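Local coordinates for nitrate transport protein (Parabacteroides distasonis, PDB 3HN0) that probably serves as the substrate-binding component of an ABC transporter, perhaps one of the family that takes up nitrate and related small solutes, at residues L149-P152 with F153-I156; G230-T233 with P234-E238. One frame throughout, in Å; residues are numbered along the deposited sequence.

Interaction 1. Residues L149-P152 with F153-I156; sequences LGEP and FLSI
Pro152 and Phe153, neighbours in sequence, set their rings side by side and pointing the same way: Pro152 CD lies over one face of the phenyl ring, 4.0 Å from Phe153 CD2. The carbonyl oxygen Gly150 O comes up at the edge of that ring, near its plane, with Phe153 CD2 3.7 Å away. The peptide bond before Pro152 is cis, turning the chain sharply where it leaves strand 146-149 for helix 153-160. From Pro152 onward the helical pattern takes over: Ile156 N donates to Pro152 O at 2.9 Å, a nearly straight i to i+4 bond (162° at the hydrogen) at the start of the helix. Two residues earlier, another i to i+4 bond joins Leu154 N to Gly150 O at 3.0 Å, the donor lying above the carbonyl plane, and ties the loop to the first turn. Leu154 has CG anti to its backbone N (chi1 180°), which carries its branch to the Glu151 side, where CD2 rests 3.6 Å from Glu151 OE2. Its CB, in turn, packs against Leu149 CB at 4.2 Å. Polar contacts centre on Glu151, whose chain bends at chi2 and brings its carboxylate back over the helix start. There Glu151 OE1 accepts a very short bond of 2.5 Å from Ser155 OG and a second from Ser155 N, the latter met from above the carboxylate plane. Arg239, on helix 234-240, forms a salt bridge with the other oxygen, OE2, so this buried carboxylate is gripped at both oxygens. Phe153 also touches helix 132-141, and Pro152 leans on Phe227 and Leu232.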
ATOM      1  N   LEU A 149      -5.804  15.094  10.459  1.00 13.97           N
ATOM      2  CA  LEU A 149      -6.045  14.441  11.762  1.00 12.73           C
ATOM      3  C   LEU A 149      -5.824  12.940  11.677  1.00 12.93           C
ATOM      4  O   LEU A 149      -6.031  12.337  10.653  1.00 14.07           O
ATOM      5  CB  LEU A 149      -7.491  14.683  12.250  1.00 12.74           C
ATOM      6  CG  LEU A 149      -7.858  16.082  12.711  1.00 14.47           C
ATOM      7  CD1 LEU A 149      -9.396  16.172  12.953  1.00 11.69           C
ATOM      8  CD2 LEU A 149      -7.121  16.558  13.931  1.00 14.70           C
ATOM      9  N   GLY A 150      -5.500  12.353  12.826  1.00 14.30           N
ATOM     10  CA  GLY A 150      -5.540  10.905  13.053  1.00 15.89           C
ATOM     11  C   GLY A 150      -6.484  10.606  14.214  1.00 14.47           C
ATOM     12  O   GLY A 150      -7.055  11.508  14.806  1.00 14.75           O
ATOM     13  N   GLU A 151      -6.646   9.330  14.529  1.00 13.59           N
ATOM     14  CA  GLU A 151      -7.612   8.889  15.514  1.00 14.02           C
ATOM     15  C   GLU A 151      -7.089   9.080  16.915  1.00 15.38           C
ATOM     16  O   GLU A 151      -5.914   8.950  17.105  1.00 16.45           O
ATOM     17  CB  GLU A 151      -7.923   7.437  15.259  1.00 14.20           C
ATOM     18  CG  GLU A 151      -8.613   7.217  13.898  1.00 13.99           C
ATOM     19  CD  GLU A 151     -10.020   7.745  13.863  1.00 17.49           C
ATOM     20  OE1 GLU A 151     -10.536   8.311  14.872  1.00 17.90           O
ATOM     21  OE2 GLU A 151     -10.631   7.604  12.812  1.00 14.27           O
ATOM     22  N   PRO A 152      -7.970   9.341  17.901  1.00 15.51           N
ATOM     23  CA  PRO A 152      -9.428   9.394  17.895  1.00 15.73           C
ATOM     24  C   PRO A 152      -9.981  10.760  17.472  1.00 13.84           C
ATOM     25  O   PRO A 152     -11.214  10.921  17.263  1.00 13.17           O
ATOM     26  CB  PRO A 152      -9.762   9.132  19.367  1.00 16.69           C
ATOM     27  CG  PRO A 152      -8.680   9.719  20.077  1.00 15.85           C
ATOM     28  CD  PRO A 152      -7.444   9.550  19.273  1.00 17.89           C
ATOM     29  N   PHE A 153      -9.087  11.724  17.289  1.00 13.27           N
ATOM     30  CA  PHE A 153      -9.501  13.121  17.043  1.00 13.25           C
ATOM     31  C   PHE A 153     -10.316  13.202  15.748  1.00 10.84           C
ATOM     32  O   PHE A 153     -11.280  13.969  15.630  1.00 12.14           O
ATOM     33  CB  PHE A 153      -8.255  13.977  16.901  1.00 17.10           C
ATOM     34  CG  PHE A 153      -7.374  13.902  18.079  1.00 17.82           C
ATOM     35  CD1 PHE A 153      -7.745  14.550  19.246  1.00 19.72           C
ATOM     36  CD2 PHE A 153      -6.158  13.141  18.041  1.00 20.26           C
ATOM     37  CE1 PHE A 153      -6.926  14.492  20.381  1.00 21.71           C
ATOM     38  CE2 PHE A 153      -5.356  13.071  19.171  1.00 27.22           C
ATOM     39  CZ  PHE A 153      -5.757  13.739  20.354  1.00 26.23           C
ATOM     40  N   LEU A 154      -9.873  12.447  14.760  1.00 11.89           N
ATOM     41  CA  LEU A 154     -10.575  12.344  13.476  1.00 11.71           C
ATOM     42  C   LEU A 154     -12.044  11.963  13.682  1.00 12.11           C
ATOM     43  O   LEU A 154     -12.954  12.613  13.183  1.00 10.50           O
ATOM     44  CB  LEU A 154      -9.891  11.309  12.597  1.00 12.12           C
ATOM     45  CG  LEU A 154     -10.457  11.024  11.196  1.00 10.80           C
ATOM     46  CD1 LEU A 154     -10.655  12.296  10.385  1.00 10.48           C
ATOM     47  CD2 LEU A 154      -9.512  10.006  10.413  1.00 13.83           C
ATOM     48  N   SER A 155     -12.255  10.877  14.420  1.00 11.36           N
ATOM     49  CA  SER A 155     -13.606  10.374  14.696  1.00 11.65           C
ATOM     50  C   SER A 155     -14.441  11.387  15.466  1.00 11.24           C
ATOM     51  O   SER A 155     -15.636  11.600  15.177  1.00 10.94           O
ATOM     52  CB  SER A 155     -13.530   9.063  15.494  1.00 16.31           C
ATOM     53  OG  SER A 155     -12.988   8.028  14.692  1.00 15.55           O
ATOM     54  N   ILE A 156     -13.804  12.008  16.445  1.00 11.08           N
ATOM     55  CA  ILE A 156     -14.502  13.023  17.289  1.00 11.48           C
ATOM     56  C   ILE A 156     -14.939  14.227  16.428  1.00  8.95           C
ATOM     57  O   ILE A 156     -16.074  14.719  16.538  1.00  9.17           O
ATOM     58  CB  ILE A 156     -13.576  13.472  18.433  1.00 12.61           C
ATOM     59  CG1 ILE A 156     -13.350  12.304  19.396  1.00 14.29           C
ATOM     60  CG2 ILE A 156     -14.128  14.746  19.154  1.00 13.85           C
ATOM     61  CD1 ILE A 156     -12.202  12.552  20.365  1.00 14.66           C
TER

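Interaction 2. Residues G230-T233 with P234-E238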
ATOM      1  N   GLY A 230     -17.342   6.180  23.640  1.00 14.43           N
ATOM      2  CA  GLY A 230     -17.871   6.648  22.352  1.00 16.93           C
ATOM      3  C   GLY A 230     -16.894   7.419  21.464  1.00 15.55           C
ATOM      4  O   GLY A 230     -17.255   7.755  20.335  1.00 18.88           O
ATOM      5  N   ALA A 231     -15.655   7.664  21.917  1.00 13.43           N
ATOM      6  CA  ALA A 231     -14.681   8.346  21.069  1.00 14.05           C
ATOM      7  C   ALA A 231     -14.319   7.528  19.794  1.00 15.97           C
ATOM      8  O   ALA A 231     -14.307   8.049  18.680  1.00 17.24           O
ATOM      9  CB  ALA A 231     -13.436   8.683  21.871  1.00 16.53           C
ATOM     10  N   LEU A 232     -14.050   6.240  19.969  1.00 14.84           N
ATOM     11  CA  LEU A 232     -13.774   5.345  18.864  1.00 14.59           C
ATOM     12  C   LEU A 232     -15.017   4.543  18.481  1.00 13.33           C
ATOM     13  O   LEU A 232     -15.845   4.173  19.352  1.00 13.12           O
ATOM     14  CB  LEU A 232     -12.690   4.360  19.234  1.00 12.84           C
ATOM     15  CG  LEU A 232     -11.265   4.832  19.549  1.00 17.39           C
ATOM     16  CD1 LEU A 232     -10.468   3.626  19.988  1.00 18.73           C
ATOM     17  CD2 LEU A 232     -10.628   5.452  18.326  1.00 15.97           C
ATOM     18  N   THR A 233     -15.112   4.242  17.179  1.00 14.68           N
ATOM     19  CA  THR A 233     -16.088   3.323  16.641  1.00 15.51           C
ATOM     20  C   THR A 233     -15.331   2.278  15.773  1.00 14.81           C
ATOM     21  O   THR A 233     -14.129   2.436  15.519  1.00 12.98           O
ATOM     22  CB  THR A 233     -17.125   4.050  15.748  1.00 15.52           C
ATOM     23  OG1 THR A 233     -16.492   4.454  14.530  1.00 19.97           O
ATOM     24  CG2 THR A 233     -17.756   5.228  16.479  1.00 20.08           C
ATOM     25  N   PRO A 234     -16.003   1.199  15.361  1.00 15.14           N
ATOM     26  CA  PRO A 234     -15.300   0.270  14.476  1.00 16.29           C
ATOM     27  C   PRO A 234     -14.736   0.923  13.229  1.00 16.44           C
ATOM     28  O   PRO A 234     -13.676   0.519  12.789  1.00 11.62           O
ATOM     29  CB  PRO A 234     -16.364  -0.796  14.170  1.00 16.43           C
ATOM     30  CG  PRO A 234     -17.164  -0.806  15.423  1.00 13.37           C
ATOM     31  CD  PRO A 234     -17.266   0.616  15.843  1.00 16.98           C
ATOM     32  N   LYS A 235     -15.379   1.964  12.688  1.00 13.80           N
ATOM     33  CA  LYS A 235     -14.781   2.677  11.544  1.00 15.48           C
ATOM     34  C   LYS A 235     -13.461   3.363  11.888  1.00 12.61           C
ATOM     35  O   LYS A 235     -12.551   3.391  11.088  1.00 13.43           O
ATOM     36  CB  LYS A 235     -15.755   3.669  10.931  1.00 18.16           C
ATOM     37  CG  LYS A 235     -16.791   2.992  10.041  1.00 28.51           C
ATOM     38  CD  LYS A 235     -17.610   4.040   9.293  1.00 37.83           C
ATOM     39  CE  LYS A 235     -19.003   3.531   8.888  1.00 45.20           C
ATOM     40  NZ  LYS A 235     -18.932   2.271   8.104  1.00 40.59           N
ATOM     41  N   SER A 236     -13.329   3.830  13.131  1.00 14.23           N
ATOM     42  CA  SER A 236     -12.097   4.440  13.612  1.00 12.85           C
ATOM     43  C   SER A 236     -10.989   3.390  13.556  1.00 12.68           C
ATOM     44  O   SER A 236      -9.899   3.649  13.090  1.00 12.66           O
ATOM     45  CB  SER A 236     -12.234   4.918  15.066  1.00 15.40           C
ATOM     46  OG  SER A 236     -13.456   5.632  15.295  1.00 13.46           O
ATOM     47  N   ILE A 237     -11.291   2.206  14.050  1.00 11.12           N
ATOM     48  CA  ILE A 237     -10.288   1.119  14.018  1.00  9.88           C
ATOM     49  C   ILE A 237      -9.885   0.775  12.597  1.00 12.22           C
ATOM     50  O   ILE A 237      -8.700   0.675  12.294  1.00 12.13           O
ATOM     51  CB  ILE A 237     -10.774  -0.089  14.801  1.00 12.90           C
ATOM     52  CG1 ILE A 237     -10.765   0.284  16.287  1.00 17.00           C
ATOM     53  CG2 ILE A 237      -9.861  -1.297  14.538  1.00 16.08           C
ATOM     54  CD1 ILE A 237     -11.075  -0.877  17.216  1.00 16.58           C
ATOM     55  N   GLU A 238     -10.880   0.703  11.690  1.00 11.31           N
ATOM     56  CA  GLU A 238     -10.592   0.446  10.284  1.00 12.97           C
ATOM     57  C   GLU A 238      -9.623   1.458   9.692  1.00 12.16           C
ATOM     58  O   GLU A 238      -8.664   1.086   8.981  1.00 13.27           O
ATOM     59  CB  GLU A 238     -11.856   0.395   9.408  1.00 15.55           C
ATOM     60  CG  GLU A 238     -12.725  -0.834   9.539  1.00 25.09           C
ATOM     61  CD  GLU A 238     -14.157  -0.618   8.955  1.00 36.97           C
ATOM     62  OE1 GLU A 238     -14.373   0.260   8.054  1.00 31.13           O
ATOM     63  OE2 GLU A 238     -15.062  -1.338   9.421  1.00 42.63           O
TER
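A capping box opens helix 234-240, with Thr233 at the N-cap and Ser236 three residues on. Thr233 N donates to Ser236 OG at 2.9 Å in an almost straight bond (173° at the hydrogen), the stronger half of the box. The capping bond of Thr233 OG1 comes from Lys235 N, two residues on, and is weak, long at 3.3 Å and strongly bent. With chi1 at 71°, Thr233 OG1 sits between its own backbone N and carbonyl carbon, which turns the hydroxyl toward the amides of the first helical turn, while CG2 stands anti to the carbonyl carbon. The backbone carbonyl of Thr233 meanwhile starts the helical ladder: Ile237 N approaches Thr233 O at 3.2 Å nearly end-on to the carbonyl, and Ser236 N adds a weak bond to the same oxygen. Glu238 N then continues the series onto Pro234 O at 3.0 Å. Pro234 fills the first helical position, where its lack of an amide hydrogen costs nothing; the join is snug, with Thr233 CB 3.4 Å from Pro234 CD. On the buried side, Leu232 CD2 packs alongside the serine, 3.7 Å from Ser236 CB. Ser236 OG is shared: besides receiving the Thr233 amide it is hydrogen-bonded to Ser155 OG. Pro234 and Ile237 face helix 214-223, so the new helix is laid against the preceding one, while Lys235 extends away from the loop. The capping box is a helix N-terminus motif, defined here by the Thr233 N to Ser236 OG bond, with the weak OG1 side supplied by Lys235 N.

In the fold
Both interactions are helix starts, lying one after the other along the chain with centres about 9 Å apart, and they touch. Interaction 1 is the buried one, where a cis-proline loop leads from strand 146-149 into its helix and a carboxylate supplies the polar grip; interaction 2 is only partly buried and relies on neutral hydroxyls and backbone amides, with Lys235 exposed. Ser155 OG and Ser236 OG, 2.5 Å apart in a probable hydrogen bond, join the polar groups of the two starts. Beside them Pro152 CB packs on Leu232 CD2 at 3.9 Å, giving the junction an apolar flank.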